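Local coordinates for GTPase activator-like protein (Chaetomium thermophilum, PDB 5HIU) that probably acts as a GTPase activator of the TSC2 family, and is represented here by the N-terminal alpha-solenoid of the longer protein, at residues P57-W62 with E96-E101; K66-P71 with D75-A80; A80-L85 with F115-V120. One frame throughout, in Å; residues are numbered along the deposited sequence.

Contact 1 of 3, residues P57-W62 with E96-E101; sequences PVHAIW and ELERSE
The tight part of this contact is the side chain of Glu-98 lying over one face of the His-59 imidazole. Its OE2 stands over the centre of the ring, 3.3 Å above the plane, while CG makes a CH-pi contact 3.9 Å from the ring centroid. The carboxylate and ring planes are 53° apart, so the two groups are not stacked flat. His-59 reaches across because its CG is anti to the backbone N (chi1 -166°), and its ND1 is hydrogen-bonded to Tyr-102 OH, which fixes the rotation of the ring. Glu-98 suits the first turn of helix 96-107: its OE1 accepts from Thr-95 N, the N3-to-N-cap half of a capping box. A carboxylate over the ring would probably favour a protonated imidazole.

The solvent side is looser. Glu-101 is partly exposed, its OE1 staying 5.2 Å from His-59 NE2 and its OE2 in a long, weak ion pair with Lys-66. Trp-62, by contrast, is buried; its NE1 passes 4.2 Å from Glu-101 O without bonding to it, donating a weak hydrogen bond to Thr-105 OG1 instead. The large, mostly apolar indole packs on Leu-85 and Val-89 of helix 75-89, while Ile-61 faces helices 22-33 and 36-52.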
loop_
_atom_site.group_PDB
_atom_site.type_symbol
_atom_site.label_atom_id
_atom_site.label_comp_id
_atom_site.label_asym_id
_atom_site.label_seq_id
_atom_site.Cartn_x
_atom_site.Cartn_y
_atom_site.Cartn_z
ATOM N N PRO A 57 36.913 18.259 5.058
ATOM C CA PRO A 57 36.695 17.587 3.783
ATOM C C PRO A 57 36.868 16.078 3.859
ATOM O O PRO A 57 37.943 15.570 4.183
ATOM C CB PRO A 57 37.766 18.186 2.882
ATOM C CG PRO A 57 38.870 18.524 3.809
ATOM C CD PRO A 57 38.224 18.929 5.098
ATOM N N VAL A 58 35.807 15.368 3.523
ATOM C CA VAL A 58 35.821 13.921 3.594
ATOM C C VAL A 58 36.264 13.292 2.274
ATOM O O VAL A 58 36.443 12.087 2.198
ATOM C CB VAL A 58 34.434 13.383 4.029
ATOM C CG1 VAL A 58 33.930 14.156 5.252
ATOM C CG2 VAL A 58 33.420 13.425 2.885
ATOM N N HIS A 59 36.464 14.099 1.240
ATOM C CA HIS A 59 36.649 13.560 -0.102
ATOM C C HIS A 59 37.816 12.582 -0.267
ATOM O O HIS A 59 37.652 11.526 -0.877
ATOM C CB HIS A 59 36.813 14.685 -1.113
ATOM C CG HIS A 59 36.665 14.236 -2.530
ATOM N ND1 HIS A 59 35.655 13.391 -2.938
ATOM C CD2 HIS A 59 37.382 14.530 -3.640
ATOM C CE1 HIS A 59 35.754 13.186 -4.239
ATOM N NE2 HIS A 59 36.791 13.869 -4.689
ATOM N N ALA A 60 38.992 12.941 0.239
ATOM C CA ALA A 60 40.173 12.083 0.089
ATOM C C ALA A 60 40.093 10.882 1.040
ATOM O O ALA A 60 40.565 9.783 0.732
ATOM C CB ALA A 60 41.435 12.885 0.330
ATOM N N ILE A 61 39.469 11.109 2.189
ATOM C CA ILE A 61 39.122 10.037 3.107
ATOM C C ILE A 61 38.206 9.021 2.403
ATOM O O ILE A 61 38.358 7.817 2.569
ATOM C CB ILE A 61 38.457 10.600 4.385
ATOM C CG1 ILE A 61 39.452 11.437 5.199
ATOM C CG2 ILE A 61 37.924 9.479 5.258
ATOM C CD1 ILE A 61 38.815 12.353 6.225
ATOM N N TRP A 62 37.247 9.504 1.618
ATOM C CA TRP A 62 36.345 8.609 0.925
ATOM C C TRP A 62 37.154 7.692 0.037
ATOM O O TRP A 62 36.995 6.477 0.085
ATOM C CB TRP A 62 35.332 9.381 0.085
ATOM C CG TRP A 62 34.370 8.481 -0.616
ATOM C CD1 TRP A 62 34.527 7.905 -1.848
ATOM C CD2 TRP A 62 33.103 8.032 -0.122
ATOM N NE1 TRP A 62 33.429 7.130 -2.152
ATOM C CE2 TRP A 62 32.546 7.180 -1.102
ATOM C CE3 TRP A 62 32.380 8.272 1.053
ATOM C CZ2 TRP A 62 31.302 6.574 -0.944
ATOM C CZ3 TRP A 62 31.139 7.659 1.211
ATOM C CH2 TRP A 62 30.610 6.830 0.205
ATOM N N GLU A 96 28.101 18.085 -6.405
ATOM C CA GLU A 96 27.181 17.162 -7.031
ATOM C C GLU A 96 27.938 15.989 -7.640
ATOM O O GLU A 96 27.492 14.855 -7.549
ATOM C CB GLU A 96 26.347 17.884 -8.085
ATOM C CG GLU A 96 25.013 17.221 -8.369
ATOM C CD GLU A 96 24.272 17.850 -9.542
ATOM O OE1 GLU A 96 23.775 17.078 -10.388
ATOM O OE2 GLU A 96 24.180 19.098 -9.625
ATOM N N LEU A 97 29.089 16.251 -8.239
ATOM C CA LEU A 97 29.889 15.187 -8.810
ATOM C C LEU A 97 30.423 14.282 -7.707
ATOM O O LEU A 97 30.629 13.090 -7.930
ATOM C CB LEU A 97 31.062 15.757 -9.603
ATOM C CG LEU A 97 31.916 14.734 -10.372
ATOM C CD1 LEU A 97 31.196 14.306 -11.646
ATOM C CD2 LEU A 97 33.301 15.289 -10.697
ATOM N N GLU A 98 30.665 14.857 -6.528
ATOM C CA GLU A 98 31.140 14.097 -5.367
ATOM C C GLU A 98 30.017 13.209 -4.802
ATOM O O GLU A 98 30.249 12.036 -4.454
ATOM C CB GLU A 98 31.713 15.039 -4.289
ATOM C CG GLU A 98 33.125 15.519 -4.600
ATOM C CD GLU A 98 33.622 16.669 -3.719
ATOM O OE1 GLU A 98 32.792 17.435 -3.167
ATOM O OE2 GLU A 98 34.866 16.831 -3.603
ATOM N N ARG A 99 28.804 13.762 -4.731
ATOM C CA ARG A 99 27.631 12.981 -4.335
ATOM C C ARG A 99 27.384 11.843 -5.300
ATOM O O ARG A 99 26.945 10.768 -4.904
ATOM C CB ARG A 99 26.391 13.858 -4.270
ATOM C CG ARG A 99 26.373 14.794 -3.079
ATOM C CD ARG A 99 25.195 15.717 -3.187
ATOM N NE ARG A 99 23.964 14.946 -3.204
ATOM C CZ ARG A 99 23.382 14.450 -2.121
ATOM N NH1 ARG A 99 23.908 14.645 -0.918
ATOM N NH2 ARG A 99 22.273 13.755 -2.241
ATOM N N SER A 100 27.672 12.067 -6.569
ATOM C CA SER A 100 27.448 11.031 -7.547
ATOM C C SER A 100 28.392 9.878 -7.309
ATOM O O SER A 100 28.048 8.735 -7.535
ATOM C CB SER A 100 27.605 11.563 -8.962
ATOM O OG SER A 100 26.718 10.867 -9.810
ATOM N N GLU A 101 29.586 10.170 -6.836
ATOM C CA GLU A 101 30.578 9.135 -6.670
ATOM C C GLU A 101 30.329 8.347 -5.406
ATOM O O GLU A 101 30.600 7.142 -5.314
ATOM C CB GLU A 101 31.962 9.758 -6.647
ATOM C CG GLU A 101 33.072 8.748 -6.854
ATOM C CD GLU A 101 34.413 9.411 -7.071
ATOM O OE1 GLU A 101 34.486 10.409 -7.860
ATOM O OE2 GLU A 101 35.384 8.912 -6.442
#

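Contact 2 of 3, residues K66-P71 with D75-A80; sequences KDMIHP and DNARQA
Arg-78 presses its backbone and aliphatic chain against the 3-10 turn 67-69 and the loop after it. Met-68 O receives a CA-H...O contact from Arg-78 CA at 3.2 Å, where the backbones run close, the CA atoms of Ile-69 and Arg-78 being 4.4 Å apart. His-70 O lies 3.2 Å from Arg-78 CD. In return, the CD1 methyl of Ile-69 lies against Arg-78 O, 3.3 Å away. Beside this cluster the flexible Met-68 bends at chi3 (73°), and the small Ala-77 lets its methyl settle alongside, CE 4.3 Å from Ala-77 CB.

The next shell holds the long arginine in place. Arg-78 NH2 forms a salt bridge with Asp-75 OD1 at 2.7 Å, meeting the oxygen from above the carboxylate plane, 37° out of it; NH1 adds a weak bond to the same oxygen. Outside the segments, NE pairs with Asp-114 and NH1 with Asn-73 O, while Asn-73 ND2 braces the carbonyls of Asp-67 and His-70, and Lys-113 is a second partner for Asp-75.

The 3-10 turn and loop thus link helix 59-65 to helix 75-89, and Met-68 and Ala-77 both rest on Val-40 of helix 36-52, to which a salt bridge from Asp-67 to Arg-39 adds a tie.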
loop_
_atom_site.group_PDB
_atom_site.type_symbol
_atom_site.label_atom_id
_atom_site.label_comp_id
_atom_site.label_asym_id
_atom_site.label_seq_id
_atom_site.Cartn_x
_atom_site.Cartn_y
_atom_site.Cartn_z
ATOM N N LYS A 66 37.137 3.546 0.179
ATOM C CA LYS A 66 36.046 2.909 -0.572
ATOM C C LYS A 66 36.292 1.472 -1.025
ATOM O O LYS A 66 35.349 0.680 -1.115
ATOM C CB LYS A 66 35.610 3.760 -1.757
ATOM C CG LYS A 66 36.680 4.043 -2.796
ATOM C CD LYS A 66 36.252 5.231 -3.647
ATOM C CE LYS A 66 37.335 5.707 -4.586
ATOM N NZ LYS A 66 36.994 5.384 -5.994
ATOM N N ASP A 67 37.547 1.125 -1.291
ATOM C CA ASP A 67 37.906 -0.252 -1.677
ATOM C C ASP A 67 37.671 -1.273 -0.570
ATOM O O ASP A 67 37.401 -2.434 -0.865
ATOM C CB ASP A 67 39.360 -0.327 -2.132
ATOM C CG ASP A 67 40.325 -0.057 -1.012
ATOM O OD1 ASP A 67 40.681 -1.001 -0.280
ATOM O OD2 ASP A 67 40.724 1.107 -0.844
ATOM N N MET A 68 37.754 -0.845 0.690
ATOM C CA MET A 68 37.575 -1.744 1.842
ATOM C C MET A 68 36.141 -2.306 1.978
ATOM O O MET A 68 35.928 -3.285 2.690
ATOM C CB MET A 68 37.958 -1.032 3.141
ATOM C CG MET A 68 39.396 -0.561 3.192
ATOM S SD MET A 68 39.804 0.438 4.637
ATOM C CE MET A 68 39.828 -0.841 5.899
ATOM N N ILE A 69 35.187 -1.677 1.294
ATOM C CA ILE A 69 33.788 -2.096 1.233
ATOM C C ILE A 69 33.595 -3.272 0.296
ATOM O O ILE A 69 32.567 -3.901 0.311
ATOM C CB ILE A 69 32.946 -0.925 0.699
ATOM C CG1 ILE A 69 32.999 0.232 1.677
ATOM C CG2 ILE A 69 31.501 -1.290 0.443
ATOM C CD1 ILE A 69 32.672 -0.132 3.092
ATOM N N HIS A 70 34.585 -3.568 -0.531
ATOM C CA HIS A 70 34.434 -4.604 -1.535
ATOM C C HIS A 70 34.124 -5.924 -0.849
ATOM O O HIS A 70 34.691 -6.214 0.206
ATOM C CB HIS A 70 35.712 -4.704 -2.363
ATOM C CG HIS A 70 35.562 -5.508 -3.613
ATOM N ND1 HIS A 70 36.212 -6.706 -3.806
ATOM C CD2 HIS A 70 34.840 -5.286 -4.736
ATOM C CE1 HIS A 70 35.900 -7.192 -4.992
ATOM N NE2 HIS A 70 35.068 -6.350 -5.579
ATOM N N PRO A 71 33.223 -6.731 -1.436
ATOM C CA PRO A 71 32.814 -7.962 -0.735
ATOM C C PRO A 71 33.927 -8.991 -0.531
ATOM O O PRO A 71 33.774 -9.878 0.308
ATOM C CB PRO A 71 31.711 -8.543 -1.632
ATOM C CG PRO A 71 31.338 -7.459 -2.580
ATOM C CD PRO A 71 32.557 -6.605 -2.745
ATOM N N ASP A 75 34.685 -9.209 6.979
ATOM C CA ASP A 75 33.731 -8.408 7.718
ATOM C C ASP A 75 34.313 -7.184 8.385
ATOM O O ASP A 75 33.884 -6.064 8.092
ATOM C CB ASP A 75 33.059 -9.280 8.752
ATOM C CG ASP A 75 32.104 -10.261 8.122
ATOM O OD1 ASP A 75 31.926 -10.196 6.879
ATOM O OD2 ASP A 75 31.532 -11.086 8.860
ATOM N N ASN A 76 35.295 -7.399 9.258
ATOM C CA ASN A 76 35.872 -6.333 10.076
ATOM C C ASN A 76 36.313 -5.140 9.262
ATOM O O ASN A 76 36.247 -4.009 9.736
ATOM C CB ASN A 76 37.058 -6.845 10.877
ATOM C CG ASN A 76 38.232 -7.232 10.001
ATOM O OD1 ASN A 76 38.050 -7.649 8.864
ATOM N ND2 ASN A 76 39.441 -7.087 10.522
ATOM N N ALA A 77 36.762 -5.390 8.038
ATOM C CA ALA A 77 37.256 -4.320 7.175
ATOM C C ALA A 77 36.154 -3.665 6.360
ATOM O O ALA A 77 36.234 -2.480 6.055
ATOM C CB ALA A 77 38.354 -4.841 6.248
ATOM N N ARG A 78 35.148 -4.430 5.964
ATOM C CA ARG A 78 34.059 -3.837 5.215
ATOM C C ARG A 78 33.306 -2.987 6.199
ATOM O O ARG A 78 33.012 -1.839 5.930
ATOM C CB ARG A 78 33.136 -4.895 4.595
ATOM C CG ARG A 78 33.796 -5.767 3.541
ATOM C CD ARG A 78 32.791 -6.559 2.727
ATOM N NE ARG A 78 31.726 -7.133 3.546
ATOM C CZ ARG A 78 31.835 -8.211 4.313
ATOM N NH1 ARG A 78 32.990 -8.861 4.426
ATOM N NH2 ARG A 78 30.777 -8.626 5.009
ATOM N N GLN A 79 33.028 -3.569 7.356
ATOM C CA GLN A 79 32.233 -2.913 8.365
ATOM C C GLN A 79 32.838 -1.603 8.815
ATOM O O GLN A 79 32.171 -0.573 8.767
ATOM C CB GLN A 79 31.974 -3.857 9.552
ATOM C CG GLN A 79 30.831 -4.815 9.227
ATOM C CD GLN A 79 30.637 -5.940 10.216
ATOM O OE1 GLN A 79 30.712 -5.751 11.430
ATOM N NE2 GLN A 79 30.353 -7.121 9.698
ATOM N N ALA A 80 34.094 -1.625 9.233
ATOM C CA ALA A 80 34.736 -0.403 9.735
ATOM C C ALA A 80 34.809 0.685 8.650
ATOM O O ALA A 80 34.835 1.873 8.955
ATOM C CB ALA A 80 36.126 -0.708 10.288
#

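Contact 3 of 3, residues A80-L85 with F115-V120; sequences ASWELL and FCYQLV
Trp-82, whose indole lies against Tyr-117, donates NE1 to Asp-114 OD2, an oxygen that also forms a salt bridge with Arg-78 NE. Two donors from helix 75-89 thus grip one carboxylate oxygen just before helix 115-126. This is a parallel helix pair of the alpha-solenoid: the two segments run 8° from parallel, with axes 10.0 Å apart.

The aromatic planes lie only 4° apart, yet the rings are slid so far that they barely overlap, their centroids (five-membered ring of Trp-82, ring of Tyr-117) being 5.0 Å apart. Instead each beta carbon covers the partner's face: Tyr-117 CB sits 3.8 Å from the five-membered ring centroid of Trp-82, and Trp-82 CB 4.0 Å from the ring centroid of Tyr-117. Both side chains leave with CG anti to the carbonyl carbon (chi1 -85° for Trp-82), which lays these broad, flat residues alongside each other in nearly parallel planes.

Tyr-117 suits the partly exposed side of the pair: its OH gives a weak hydrogen bond, 3.4 Å, to Glu-83 OE2, while Glu-83 CG lies 3.6 Å from Tyr-117 CE1. At the buried side Gln-118 NE2 bonds to Leu-106 O, and Gln-118 CG lies 3.7 Å from Trp-82 CH2.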
loop_
_atom_site.group_PDB
_atom_site.type_symbol
_atom_site.label_atom_id
_atom_site.label_comp_id
_atom_site.label_asym_id
_atom_site.label_seq_id
_atom_site.Cartn_x
_atom_site.Cartn_y
_atom_site.Cartn_z
ATOM N N ALA A 80 34.094 -1.625 9.233
ATOM C CA ALA A 80 34.736 -0.403 9.735
ATOM C C ALA A 80 34.809 0.685 8.650
ATOM O O ALA A 80 34.835 1.873 8.955
ATOM C CB ALA A 80 36.126 -0.708 10.288
ATOM N N SER A 81 34.847 0.260 7.391
ATOM C CA SER A 81 34.839 1.177 6.257
ATOM C C SER A 81 33.452 1.770 6.016
ATOM O O SER A 81 33.317 2.965 5.780
ATOM C CB SER A 81 35.350 0.447 5.007
ATOM O OG SER A 81 35.474 1.314 3.891
ATOM N N TRP A 82 32.421 0.933 6.061
ATOM C CA TRP A 82 31.045 1.403 5.897
ATOM C C TRP A 82 30.708 2.471 6.898
ATOM O O TRP A 82 30.046 3.447 6.594
ATOM C CB TRP A 82 30.053 0.279 6.113
ATOM C CG TRP A 82 29.794 -0.544 4.958
ATOM C CD1 TRP A 82 30.044 -1.866 4.840
ATOM C CD2 TRP A 82 29.190 -0.137 3.753
ATOM N NE1 TRP A 82 29.639 -2.320 3.622
ATOM C CE2 TRP A 82 29.111 -1.271 2.924
ATOM C CE3 TRP A 82 28.721 1.081 3.270
ATOM C CZ2 TRP A 82 28.573 -1.226 1.645
ATOM C CZ3 TRP A 82 28.189 1.126 1.995
ATOM C CH2 TRP A 82 28.122 -0.023 1.198
ATOM N N GLU A 83 31.156 2.260 8.113
ATOM C CA GLU A 83 30.884 3.201 9.179
ATOM C C GLU A 83 31.585 4.518 8.968
ATOM O O GLU A 83 31.086 5.571 9.378
ATOM C CB GLU A 83 31.277 2.589 10.498
ATOM C CG GLU A 83 30.447 1.357 10.764
ATOM C CD GLU A 83 30.772 0.713 12.067
ATOM O OE1 GLU A 83 31.983 0.506 12.349
ATOM O OE2 GLU A 83 29.783 0.405 12.771
ATOM N N LEU A 84 32.738 4.457 8.317
ATOM C CA LEU A 84 33.499 5.641 8.032
ATOM C C LEU A 84 32.840 6.367 6.874
ATOM O O LEU A 84 32.795 7.599 6.866
ATOM C CB LEU A 84 34.940 5.271 7.705
ATOM C CG LEU A 84 35.802 6.327 7.016
ATOM C CD1 LEU A 84 36.117 7.463 7.976
ATOM C CD2 LEU A 84 37.073 5.679 6.497
ATOM N N LEU A 85 32.346 5.601 5.895
ATOM C CA LEU A 85 31.712 6.178 4.703
ATOM C C LEU A 85 30.378 6.837 5.075
ATOM O O LEU A 85 30.024 7.904 4.575
ATOM C CB LEU A 85 31.513 5.112 3.619
ATOM C CG LEU A 85 32.760 4.508 2.954
ATOM C CD1 LEU A 85 32.355 3.508 1.876
ATOM C CD2 LEU A 85 33.682 5.557 2.336
ATOM N N PHE A 115 23.800 -4.985 3.715
ATOM C CA PHE A 115 22.693 -4.175 3.236
ATOM C C PHE A 115 22.265 -3.079 4.238
ATOM O O PHE A 115 21.884 -1.982 3.839
ATOM C CB PHE A 115 21.517 -5.085 2.864
ATOM C CG PHE A 115 20.369 -4.368 2.210
ATOM C CD1 PHE A 115 20.484 -3.878 0.921
ATOM C CD2 PHE A 115 19.170 -4.196 2.884
ATOM C CE1 PHE A 115 19.427 -3.236 0.311
ATOM C CE2 PHE A 115 18.108 -3.563 2.277
ATOM C CZ PHE A 115 18.237 -3.072 0.990
ATOM N N CYS A 116 22.326 -3.365 5.529
ATOM C CA CYS A 116 21.898 -2.395 6.528
ATOM C C CYS A 116 22.739 -1.130 6.357
ATOM O O CYS A 116 22.206 -0.024 6.299
ATOM C CB CYS A 116 21.972 -2.968 7.946
ATOM S SG CYS A 116 23.617 -3.518 8.476
ATOM N N TYR A 117 24.047 -1.303 6.194
ATOM C CA TYR A 117 24.943 -0.186 5.974
ATOM C C TYR A 117 24.635 0.611 4.695
ATOM O O TYR A 117 24.665 1.854 4.704
ATOM C CB TYR A 117 26.377 -0.702 5.939
ATOM C CG TYR A 117 26.919 -1.121 7.295
ATOM C CD1 TYR A 117 27.128 -0.179 8.294
ATOM C CD2 TYR A 117 27.251 -2.442 7.566
ATOM C CE1 TYR A 117 27.624 -0.537 9.523
ATOM C CE2 TYR A 117 27.768 -2.811 8.809
ATOM C CZ TYR A 117 27.955 -1.848 9.777
ATOM O OH TYR A 117 28.462 -2.173 11.015
ATOM N N GLN A 118 24.340 -0.089 3.601
ATOM C CA GLN A 118 23.996 0.579 2.346
ATOM C C GLN A 118 22.761 1.466 2.495
ATOM O O GLN A 118 22.774 2.625 2.089
ATOM C CB GLN A 118 23.678 -0.430 1.267
ATOM C CG GLN A 118 24.757 -1.422 0.992
ATOM C CD GLN A 118 24.558 -2.026 -0.353
ATOM O OE1 GLN A 118 23.935 -3.065 -0.473
ATOM N NE2 GLN A 118 25.028 -1.347 -1.377
ATOM N N LEU A 119 21.700 0.858 3.026
ATOM C CA LEU A 119 20.452 1.498 3.434
ATOM C C LEU A 119 20.730 2.770 4.181
ATOM O O LEU A 119 20.279 3.836 3.781
ATOM C CB LEU A 119 19.758 0.588 4.444
ATOM C CG LEU A 119 18.306 0.124 4.449
ATOM C CD1 LEU A 119 17.313 1.273 4.453
ATOM C CD2 LEU A 119 17.997 -0.792 3.290
ATOM N N VAL A 120 21.486 2.657 5.270
ATOM C CA VAL A 120 21.771 3.812 6.116
ATOM C C VAL A 120 22.609 4.844 5.330
ATOM O O VAL A 120 22.347 6.049 5.378
ATOM C CB VAL A 120 22.485 3.395 7.418
ATOM C CG1 VAL A 120 23.023 4.602 8.156
ATOM C CG2 VAL A 120 21.552 2.597 8.324
#

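How the contacts relate
From the N terminus, residues 57-62, leading into helix 59-65, open contact 1, and the chain then enters 66-71. Contact 2 closes first, as 75-80 folds back across only three residues, and it lies wholly within the longer loop that contact 1 closes at 96-101. Contact 3 begins on the same helix 75-89, sharing Ala-80 with contact 2; it opens before contact 1 has closed and ends after it, at 115-120, so contacts 1 and 3 cross. Contact 1 joins helix 59-65 to helix 96-107, contact 2 ties the loop after helix 59-65 to helix 75-89, and contact 3 joins helix 75-89 to helix 115-126. Helix 75-89 is central: Ile-69 packs on Leu-85, and Ile-61 on Leu-84.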